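Local coordinates for pectate lyase (Paenibacillus sp. 0602, PDB 5GT5), which is a polysaccharide lyase of family 1 that cleaves polygalacturonate by elimination, probably with calcium, and probably also cleaves pectins, in what is likely an endo mode, at residues 209-214 with 219-224; 137-142 with 171-176; 296-301 with 341-346. The protein carries 1 engineered substitution. All coordinates share one frame; numbering follows the deposited sequence.

Contact 1 of 3, residues 209-214 with 219-224; sequences NEMEAN and PMYNYL
Tyr-221 reaches from the helix at 219-224 to Met-211 and Glu-212 on helix 203-212, its first torsion (chi1 -179°) swinging the ring off its own helix toward the methionine. At the root of the side chain, Tyr-221 CB lies 4.0 Å from Met-211 SD, and the sulfur sits obliquely to the ring in a Met-aromatic contact. Further out, two carbons of the methionine lie over one face of the ring: Met-211 CE is 3.6 Å from CD1, and Met-211 CB is 3.7 Å from CD2, a CH-pi contact. Beyond them CE2 passes 3.5 Å from Glu-212 OE1, and at the tip Tyr-221 OH donates to the same OE1 across 2.6 Å. The oxygen receives it on its anti side, near the ring plane, with carboxylate and ring 84° apart. Glu-212 OE1 also forms a salt bridge with Arg-225. A phenylalanine in place of Tyr-221 would probably keep the methionine contact but leave Glu-212 OE1 with the arginine alone of these two mates. The chemistry is thus split along one side chain: apolar and sulfur contacts seat the ring, while a short bond to a charged acceptor fixes its end, joining two consecutive helices across their short connection.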
loop_
_atom_site.group_PDB
_atom_site.type_symbol
_atom_site.label_atom_id
_atom_site.label_comp_id
_atom_site.label_asym_id
_atom_site.label_seq_id
_atom_site.Cartn_x
_atom_site.Cartn_y
_atom_site.Cartn_z
ATOM N N ASN A 209 11.988 -34.634 -28.201
ATOM C CA ASN A 209 12.133 -36.077 -28.471
ATOM C C ASN A 209 10.798 -36.783 -28.617
ATOM O O ASN A 209 10.624 -37.649 -29.507
ATOM C CB ASN A 209 12.961 -36.748 -27.373
ATOM C CG ASN A 209 14.425 -36.463 -27.484
ATOM O OD1 ASN A 209 14.910 -35.936 -28.493
ATOM N ND2 ASN A 209 15.162 -36.814 -26.424
ATOM N N GLU A 210 9.834 -36.417 -27.780
ATOM C CA GLU A 210 8.499 -37.005 -27.868
ATOM C C GLU A 210 7.900 -36.746 -29.247
ATOM O O GLU A 210 7.319 -37.650 -29.873
ATOM C CB GLU A 210 7.599 -36.457 -26.750
ATOM C CG GLU A 210 6.147 -36.970 -26.739
ATOM C CD GLU A 210 6.032 -38.449 -26.401
ATOM O OE1 GLU A 210 6.881 -38.967 -25.624
ATOM O OE2 GLU A 210 5.092 -39.095 -26.924
ATOM N N MET A 211 8.045 -35.525 -29.742
ATOM C CA MET A 211 7.439 -35.181 -31.024
ATOM C C MET A 211 8.185 -35.812 -32.183
ATOM O O MET A 211 7.559 -36.193 -33.173
ATOM C CB MET A 211 7.355 -33.654 -31.170
ATOM C CG MET A 211 6.476 -33.037 -30.067
ATOM S SD MET A 211 6.121 -31.301 -30.328
ATOM C CE MET A 211 7.741 -30.597 -30.140
ATOM N N GLU A 212 9.506 -35.904 -32.074
ATOM C CA GLU A 212 10.323 -36.496 -33.130
ATOM C C GLU A 212 9.917 -37.941 -33.376
ATOM O O GLU A 212 9.973 -38.408 -34.512
ATOM C CB GLU A 212 11.814 -36.349 -32.798
ATOM C CG GLU A 212 12.764 -36.881 -33.867
ATOM C CD GLU A 212 12.775 -36.075 -35.144
ATOM O OE1 GLU A 212 12.236 -34.948 -35.182
ATOM O OE2 GLU A 212 13.361 -36.568 -36.135
ATOM N N ALA A 213 9.480 -38.620 -32.326
ATOM C CA ALA A 213 9.056 -40.018 -32.396
ATOM C C ALA A 213 7.635 -40.189 -32.913
ATOM O O ALA A 213 7.201 -41.312 -33.193
ATOM C CB ALA A 213 9.190 -40.666 -31.015
ATOM N N ASN A 214 6.896 -39.090 -33.021
ATOM C CA ASN A 214 5.483 -39.159 -33.331
ATOM C C ASN A 214 5.091 -37.936 -34.154
ATOM O O ASN A 214 4.134 -37.239 -33.816
ATOM C CB ASN A 214 4.650 -39.186 -32.029
ATOM C CG ASN A 214 4.983 -40.378 -31.118
ATOM O OD1 ASN A 214 4.511 -41.496 -31.350
ATOM N ND2 ASN A 214 5.754 -40.126 -30.043
ATOM N N PRO A 219 1.448 -31.146 -35.912
ATOM C CA PRO A 219 1.549 -30.576 -37.272
ATOM C C PRO A 219 2.568 -29.441 -37.445
ATOM O O PRO A 219 3.273 -29.418 -38.468
ATOM C CB PRO A 219 0.136 -30.071 -37.554
ATOM C CG PRO A 219 -0.751 -30.805 -36.576
ATOM C CD PRO A 219 0.070 -31.175 -35.391
ATOM N N MET A 220 2.667 -28.526 -36.482
ATOM C CA MET A 220 3.662 -27.469 -36.603
ATOM C C MET A 220 5.082 -28.017 -36.548
ATOM O O MET A 220 5.904 -27.674 -37.390
ATOM C CB MET A 220 3.458 -26.427 -35.497
ATOM C CG MET A 220 4.486 -25.315 -35.570
ATOM S SD MET A 220 4.093 -24.165 -34.254
ATOM C CE MET A 220 5.535 -23.147 -34.296
ATOM N N TYR A 221 5.365 -28.831 -35.536
ATOM C CA TYR A 221 6.668 -29.463 -35.433
ATOM C C TYR A 221 7.003 -30.236 -36.709
ATOM O O TYR A 221 8.117 -30.106 -37.284
ATOM C CB TYR A 221 6.709 -30.379 -34.200
ATOM C CG TYR A 221 8.062 -31.038 -34.046
ATOM C CD1 TYR A 221 9.130 -30.351 -33.501
ATOM C CD2 TYR A 221 8.281 -32.346 -34.500
ATOM C CE1 TYR A 221 10.388 -30.926 -33.396
ATOM C CE2 TYR A 221 9.521 -32.939 -34.375
ATOM C CZ TYR A 221 10.571 -32.236 -33.813
ATOM O OH TYR A 221 11.826 -32.787 -33.717
ATOM N N ASN A 222 6.026 -31.004 -37.184
ATOM C CA ASN A 222 6.208 -31.777 -38.417
ATOM C C ASN A 222 6.540 -30.876 -39.609
ATOM O O ASN A 222 7.476 -31.134 -40.370
ATOM C CB ASN A 222 4.956 -32.628 -38.676
ATOM C CG ASN A 222 5.150 -33.656 -39.776
ATOM O OD1 ASN A 222 6.150 -34.374 -39.818
ATOM N ND2 ASN A 222 4.186 -33.719 -40.687
ATOM N N TYR A 223 5.829 -29.764 -39.735
ATOM C CA TYR A 223 6.101 -28.824 -40.804
ATOM C C TYR A 223 7.515 -28.236 -40.709
ATOM O O TYR A 223 8.225 -28.122 -41.703
ATOM C CB TYR A 223 5.060 -27.714 -40.776
ATOM C CG TYR A 223 5.245 -26.717 -41.871
ATOM C CD1 TYR A 223 4.949 -27.039 -43.188
ATOM C CD2 TYR A 223 5.753 -25.443 -41.603
ATOM C CE1 TYR A 223 5.130 -26.103 -44.202
ATOM C CE2 TYR A 223 5.942 -24.500 -42.614
ATOM C CZ TYR A 223 5.659 -24.850 -43.907
ATOM O OH TYR A 223 5.860 -23.909 -44.909
ATOM N N LEU A 224 7.915 -27.832 -39.506
ATOM C CA LEU A 224 9.246 -27.275 -39.309
ATOM C C LEU A 224 10.354 -28.256 -39.692
ATOM O O LEU A 224 11.392 -27.846 -40.222
ATOM C CB LEU A 224 9.429 -26.831 -37.866
ATOM C CG LEU A 224 8.486 -25.732 -37.390
ATOM C CD1 LEU A 224 8.670 -25.574 -35.872
ATOM C CD2 LEU A 224 8.784 -24.415 -38.150
#

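Contact 2 of 3, residues 137-142 with 171-176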
loop_
_atom_site.group_PDB
_atom_site.type_symbol
_atom_site.label_atom_id
_atom_site.label_comp_id
_atom_site.label_asym_id
_atom_site.label_seq_id
_atom_site.Cartn_x
_atom_site.Cartn_y
_atom_site.Cartn_z
ATOM N N GLU A 137 5.548 -26.029 -22.161
ATOM C CA GLU A 137 5.395 -27.094 -23.161
ATOM C C GLU A 137 5.274 -26.442 -24.518
ATOM O O GLU A 137 5.040 -25.253 -24.620
ATOM C CB GLU A 137 4.200 -28.003 -22.853
ATOM C CG GLU A 137 2.843 -27.317 -23.052
ATOM C CD GLU A 137 1.690 -28.292 -22.930
ATOM O OE1 GLU A 137 1.922 -29.452 -22.488
ATOM O OE2 GLU A 137 0.557 -27.896 -23.275
ATOM N N TRP A 138 5.502 -27.242 -25.555
ATOM C CA TRP A 138 5.409 -26.803 -26.940
ATOM C C TRP A 138 3.976 -26.405 -27.306
ATOM O O TRP A 138 3.006 -27.040 -26.889
ATOM C CB TRP A 138 5.917 -27.975 -27.795
ATOM C CG TRP A 138 5.802 -27.803 -29.296
ATOM C CD1 TRP A 138 4.776 -28.233 -30.091
ATOM C CD2 TRP A 138 6.768 -27.193 -30.176
ATOM N NE1 TRP A 138 5.044 -27.935 -31.410
ATOM C CE2 TRP A 138 6.259 -27.301 -31.491
ATOM C CE3 TRP A 138 8.014 -26.591 -29.978
ATOM C CZ2 TRP A 138 6.939 -26.799 -32.608
ATOM C CZ3 TRP A 138 8.724 -26.104 -31.102
ATOM C CH2 TRP A 138 8.169 -26.205 -32.401
ATOM N N ASP A 139 3.856 -25.355 -28.105
ATOM C CA ASP A 139 2.536 -24.885 -28.514
ATOM C C ASP A 139 2.146 -25.278 -29.941
ATOM O O ASP A 139 2.578 -24.626 -30.907
ATOM C CB ASP A 139 2.470 -23.371 -28.403
ATOM C CG ASP A 139 1.201 -22.815 -28.956
ATOM O OD1 ASP A 139 0.147 -23.519 -28.930
ATOM O OD2 ASP A 139 1.243 -21.657 -29.462
ATOM N N GLU A 140 1.296 -26.298 -30.068
ATOM C CA GLU A 140 0.614 -26.549 -31.331
ATOM C C GLU A 140 -0.689 -25.764 -31.465
ATOM O O GLU A 140 -0.993 -25.245 -32.564
ATOM C CB GLU A 140 0.306 -28.025 -31.487
ATOM C CG GLU A 140 1.541 -28.888 -31.722
ATOM C CD GLU A 140 2.087 -28.805 -33.142
ATOM O OE1 GLU A 140 1.302 -28.511 -34.096
ATOM O OE2 GLU A 140 3.315 -29.050 -33.324
ATOM N N SER A 141 -1.465 -25.676 -30.383
ATOM C CA SER A 141 -2.820 -25.125 -30.444
ATOM C C SER A 141 -2.899 -23.726 -31.019
ATOM O O SER A 141 -3.793 -23.421 -31.836
ATOM C CB SER A 141 -3.440 -25.153 -29.040
ATOM O OG SER A 141 -4.780 -24.695 -29.088
ATOM N N THR A 142 -1.966 -22.867 -30.621
ATOM C CA THR A 142 -1.939 -21.506 -31.142
ATOM C C THR A 142 -0.725 -21.196 -32.013
ATOM O O THR A 142 -0.314 -20.037 -32.140
ATOM C CB THR A 142 -2.165 -20.442 -30.035
ATOM O OG1 THR A 142 -1.189 -20.576 -28.988
ATOM C CG2 THR A 142 -3.527 -20.630 -29.395
ATOM N N LYS A 171 12.115 -22.022 -18.089
ATOM C CA LYS A 171 11.158 -21.743 -19.158
ATOM C C LYS A 171 9.730 -21.765 -18.634
ATOM O O LYS A 171 9.363 -22.591 -17.786
ATOM C CB LYS A 171 11.281 -22.806 -20.260
ATOM C CG LYS A 171 12.528 -22.707 -21.118
ATOM C CD LYS A 171 12.257 -21.959 -22.378
ATOM C CE LYS A 171 11.382 -22.781 -23.368
ATOM N NZ LYS A 171 11.053 -21.783 -24.435
ATOM N N ALA A 172 8.910 -20.862 -19.155
ATOM C CA ALA A 172 7.479 -20.903 -18.912
ATOM C C ALA A 172 6.743 -20.760 -20.229
ATOM O O ALA A 172 7.199 -20.071 -21.143
ATOM C CB ALA A 172 7.043 -19.770 -17.947
ATOM N N TYR A 173 5.582 -21.394 -20.295
ATOM C CA TYR A 173 4.717 -21.290 -21.453
ATOM C C TYR A 173 4.427 -19.834 -21.784
ATOM O O TYR A 173 4.565 -19.419 -22.942
ATOM C CB TYR A 173 3.434 -22.091 -21.202
ATOM C CG TYR A 173 2.439 -22.125 -22.337
ATOM C CD1 TYR A 173 1.591 -21.043 -22.555
ATOM C CD2 TYR A 173 2.340 -23.226 -23.190
ATOM C CE1 TYR A 173 0.662 -21.044 -23.584
ATOM C CE2 TYR A 173 1.369 -23.252 -24.212
ATOM C CZ TYR A 173 0.559 -22.147 -24.414
ATOM O OH TYR A 173 -0.399 -22.143 -25.397
ATOM N N ASP A 174 4.018 -19.069 -20.777
ATOM C CA ASP A 174 3.747 -17.643 -20.952
ATOM C C ASP A 174 4.775 -16.844 -20.152
ATOM O O ASP A 174 5.969 -16.920 -20.428
ATOM C CB ASP A 174 2.281 -17.370 -20.538
ATOM C CG ASP A 174 1.731 -16.037 -20.992
ATOM O OD1 ASP A 174 2.394 -15.302 -21.741
ATOM O OD2 ASP A 174 0.557 -15.760 -20.632
ATOM N N GLY A 175 4.348 -16.095 -19.153
ATOM C CA GLY A 175 5.271 -15.190 -18.476
ATOM C C GLY A 175 5.994 -15.755 -17.269
ATOM O O GLY A 175 5.623 -16.786 -16.682
ATOM N N LEU A 176 7.033 -15.040 -16.869
ATOM C CA LEU A 176 7.819 -15.429 -15.703
ATOM C C LEU A 176 7.251 -14.776 -14.457
ATOM O O LEU A 176 6.769 -15.482 -13.567
ATOM C CB LEU A 176 9.277 -15.049 -15.907
ATOM C CG LEU A 176 9.913 -15.664 -17.151
ATOM C CD1 LEU A 176 11.377 -15.172 -17.292
ATOM C CD2 LEU A 176 9.843 -17.183 -17.093
HETATM O O HOH W 1 -0.861 -24.327 -26.585
#
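Tyr-173 extends its ring across to Glu-137 and Asp-139, meeting each obliquely. Near the base of the ring, Tyr-173 CD2 lies 3.7 Å from the carbonyl O of Glu-137 and 4.1 Å from its CG. The first torsion of Glu-137 (chi1 70°) sets CG between backbone N and carbonyl carbon, which brings the aliphatic part of the chain beside the ring. Its carboxylate is taken up by Asn-149 and by the backbone amides of Leu-81, Thr-82 and His-83. The carbonyl O against the ring, by contrast, is buried with no hydrogen-bonding partner in the model.

At the far end, Tyr-173 OH stands 3.8 Å from Asp-139 OD1, too far for a direct bond. A water in the ring plane appears to link them, donating to Asp-139 OD1 over 2.7 Å; its 2.5 Å distance to Tyr-173 OH is unusually short, so the details are doubtful. The hydroxyl also has a polar partner in Lys-148, outside the two segments. The carboxylate of Asp-139 is gripped within its own loop as well. Its OD1 accepts a nearly straight bond (171°) from Thr-142 N at 2.8 Å, an Asx motif, and its OD2 accepts from Thr-142 OG1 at 2.7 Å, both on the syn side, which fixes the rotation of the carboxylate.

Both segments are loops of the parallel beta-helix: 137-142 follows strand 131-133, whereas the loop at 171-176 leads from strand 168-169 to strand 177-180. Next to Tyr-173 is Asp-174, which with Asp-152 and Asp-178 probably binds calcium. Trp-138 turns instead into helices 203-212, 219-225 and 233-241.

Contact 3 of 3, residues 296-301 with 341-346; sequences DARAAQ and IKDVQY
Arg-298 crosses both Asp-343 and Gln-345 at about a right angle, but it uses a different part of its chain on each. Its aliphatic base does the packing: Arg-298 CB lies 3.8 Å from Asp-343 CB, and CG of the arginine lies 4.1 Å from CG of the aspartate. The guanidinium and carboxylate planes are closer to parallel than to perpendicular, yet the two charged groups are not paired here. Arg-298 NE and Asp-343 OD1 are 5.0 Å apart, although the opposite charges would probably still attract one another at that range.

A bend at the second torsion of Arg-298 (chi2 71°) carries the guanidinium past the aspartate to Gln-345, whose extended chain brings OE1 to the guanidinium edge. There NH1 donates to Gln-345 OE1 over 3.1 Å in a nearly straight bond (170°). The oxygen sits close to the guanidinium plane, yet the amide stands almost perpendicular to that plane, at 85°, and the donor is tilted away from the carbonyl plane of the glutamine.

The other polar ends have further partners. Outside the two segments, Asp-374 takes Arg-298 NH2 in a salt bridge through its OD2, and its backbone N donates to Asp-343 OD1, so one neighbouring residue ties both sides of the contact together. Within 341-346, Asp-343 OD2 meets its sequence neighbour Lys-342 NZ at 3.1 Å in a salt bridge, the amine lying above the carboxylate plane.

Within the parallel beta-helix, helix 295-301 follows strand 291-293, while the other segment leaves strand 340-342, which lies between 291-293 and 369-372. Arg-298 thus joins helix 295-301 to the turn between strands 340-342 and 346-349, beside the loop beyond strand 369-372.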
loop_
_atom_site.group_PDB
_atom_site.type_symbol
_atom_site.label_atom_id
_atom_site.label_comp_id
_atom_site.label_asym_id
_atom_site.label_seq_id
_atom_site.Cartn_x
_atom_site.Cartn_y
_atom_site.Cartn_z
ATOM N N ASP A 296 22.972 -16.807 -26.448
ATOM C CA ASP A 296 22.575 -18.086 -27.022
ATOM C C ASP A 296 21.368 -17.968 -27.935
ATOM O O ASP A 296 21.264 -18.652 -28.960
ATOM C CB ASP A 296 22.327 -19.098 -25.921
ATOM C CG ASP A 296 23.449 -19.142 -24.914
ATOM O OD1 ASP A 296 24.587 -19.410 -25.324
ATOM O OD2 ASP A 296 23.194 -18.884 -23.711
ATOM N N ALA A 297 20.445 -17.083 -27.605
ATOM C CA ALA A 297 19.335 -16.848 -28.516
ATOM C C ALA A 297 19.807 -16.276 -29.859
ATOM O O ALA A 297 19.322 -16.681 -30.931
ATOM C CB ALA A 297 18.320 -15.924 -27.871
ATOM N N ARG A 298 20.763 -15.354 -29.789
ATOM C CA ARG A 298 21.319 -14.715 -30.994
ATOM C C ARG A 298 21.992 -15.792 -31.858
ATOM O O ARG A 298 21.814 -15.828 -33.091
ATOM C CB ARG A 298 22.318 -13.615 -30.579
ATOM C CG ARG A 298 22.875 -12.782 -31.752
ATOM C CD ARG A 298 21.822 -11.915 -32.288
ATOM N NE ARG A 298 22.313 -10.931 -33.257
ATOM C CZ ARG A 298 21.482 -10.150 -33.930
ATOM N NH1 ARG A 298 20.176 -10.271 -33.752
ATOM N NH2 ARG A 298 21.947 -9.264 -34.815
ATOM N N ALA A 299 22.726 -16.697 -31.219
ATOM C CA ALA A 299 23.319 -17.836 -31.952
ATOM C C ALA A 299 22.258 -18.714 -32.609
ATOM O O ALA A 299 22.392 -19.116 -33.776
ATOM C CB ALA A 299 24.215 -18.662 -31.045
ATOM N N ALA A 300 21.183 -19.004 -31.884
ATOM C CA ALA A 300 20.119 -19.865 -32.409
ATOM C C ALA A 300 19.480 -19.243 -33.638
ATOM O O ALA A 300 19.080 -19.958 -34.558
ATOM C CB ALA A 300 19.072 -20.151 -31.312
ATOM N N GLN A 301 19.386 -17.913 -33.661
ATOM C CA GLN A 301 18.818 -17.218 -34.807
ATOM C C GLN A 301 19.570 -17.533 -36.101
ATOM O O GLN A 301 18.949 -17.556 -37.163
ATOM C CB GLN A 301 18.821 -15.700 -34.547
ATOM C CG GLN A 301 18.427 -14.827 -35.753
ATOM C CD GLN A 301 16.962 -14.900 -36.117
ATOM O OE1 GLN A 301 16.139 -14.138 -35.594
ATOM N NE2 GLN A 301 16.628 -15.766 -37.073
ATOM N N ILE A 341 23.828 -5.153 -21.480
ATOM C CA ILE A 341 22.942 -5.732 -22.487
ATOM C C ILE A 341 23.810 -6.321 -23.579
ATOM O O ILE A 341 24.654 -5.617 -24.165
ATOM C CB ILE A 341 21.994 -4.659 -23.068
ATOM C CG1 ILE A 341 21.121 -4.095 -21.926
ATOM C CG2 ILE A 341 21.096 -5.230 -24.157
ATOM C CD1 ILE A 341 20.180 -2.989 -22.358
ATOM N N LYS A 342 23.613 -7.597 -23.848
ATOM C CA LYS A 342 24.398 -8.309 -24.835
ATOM C C LYS A 342 23.526 -9.073 -25.800
ATOM O O LYS A 342 22.700 -9.907 -25.379
ATOM C CB LYS A 342 25.388 -9.260 -24.146
ATOM C CG LYS A 342 26.329 -9.945 -25.143
ATOM C CD LYS A 342 27.394 -10.753 -24.442
ATOM C CE LYS A 342 28.381 -11.279 -25.471
ATOM N NZ LYS A 342 27.751 -12.290 -26.342
ATOM N N ASP A 343 23.732 -8.790 -27.087
ATOM C CA ASP A 343 23.127 -9.536 -28.181
ATOM C C ASP A 343 21.605 -9.445 -28.201
ATOM O O ASP A 343 20.910 -10.356 -28.636
ATOM C CB ASP A 343 23.650 -10.971 -28.208
ATOM C CG ASP A 343 25.054 -11.056 -28.801
ATOM O OD1 ASP A 343 25.470 -10.073 -29.453
ATOM O OD2 ASP A 343 25.726 -12.106 -28.644
ATOM N N VAL A 344 21.116 -8.290 -27.776
ATOM C CA VAL A 344 19.711 -7.916 -27.916
ATOM C C VAL A 344 19.636 -6.868 -29.018
ATOM O O VAL A 344 20.231 -5.793 -28.896
ATOM C CB VAL A 344 19.151 -7.343 -26.594
ATOM C CG1 VAL A 344 17.730 -6.828 -26.806
ATOM C CG2 VAL A 344 19.184 -8.420 -25.475
ATOM N N GLN A 345 18.933 -7.179 -30.098
ATOM C CA GLN A 345 18.937 -6.298 -31.271
ATOM C C GLN A 345 18.169 -4.989 -31.046
ATOM O O GLN A 345 18.557 -3.927 -31.563
ATOM C CB GLN A 345 18.381 -7.042 -32.481
ATOM C CG GLN A 345 18.509 -6.192 -33.790
ATOM C CD GLN A 345 18.281 -7.004 -35.046
ATOM O OE1 GLN A 345 18.250 -8.233 -35.015
ATOM N NE2 GLN A 345 18.146 -6.315 -36.170
ATOM N N TYR A 346 17.065 -5.061 -30.301
ATOM C CA TYR A 346 16.197 -3.903 -30.089
ATOM C C TYR A 346 16.051 -3.700 -28.597
ATOM O O TYR A 346 15.012 -3.997 -28.013
ATOM C CB TYR A 346 14.818 -4.106 -30.738
ATOM C CG TYR A 346 14.891 -4.375 -32.228
ATOM C CD1 TYR A 346 15.121 -3.337 -33.114
ATOM C CD2 TYR A 346 14.735 -5.660 -32.736
ATOM C CE1 TYR A 346 15.203 -3.581 -34.490
ATOM C CE2 TYR A 346 14.804 -5.911 -34.102
ATOM C CZ TYR A 346 15.032 -4.866 -34.964
ATOM O OH TYR A 346 15.092 -5.124 -36.320
#

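How the contacts relate
Followed from the N terminus, the three contacts come in series, and none nests in or crosses another. Contact 2 closes first, bridging 28 residues between two loops of the beta-helix. Contact 1 then closes the short connection between helices 203-212 and 219-225, four residues separating its segments, and contact 3 spans 39 residues to link a short helix to a later strand end. Contacts 1 and 2 touch: Glu-140 probably accepts from the backbone N of Met-220 and of Tyr-221, and Trp-138 packs on Met-211, so the helix pair rests on loop 137-142. Contact 3 stands apart, its centre about 20 Å from that of contact 2 and about 26 Å from that of contact 1.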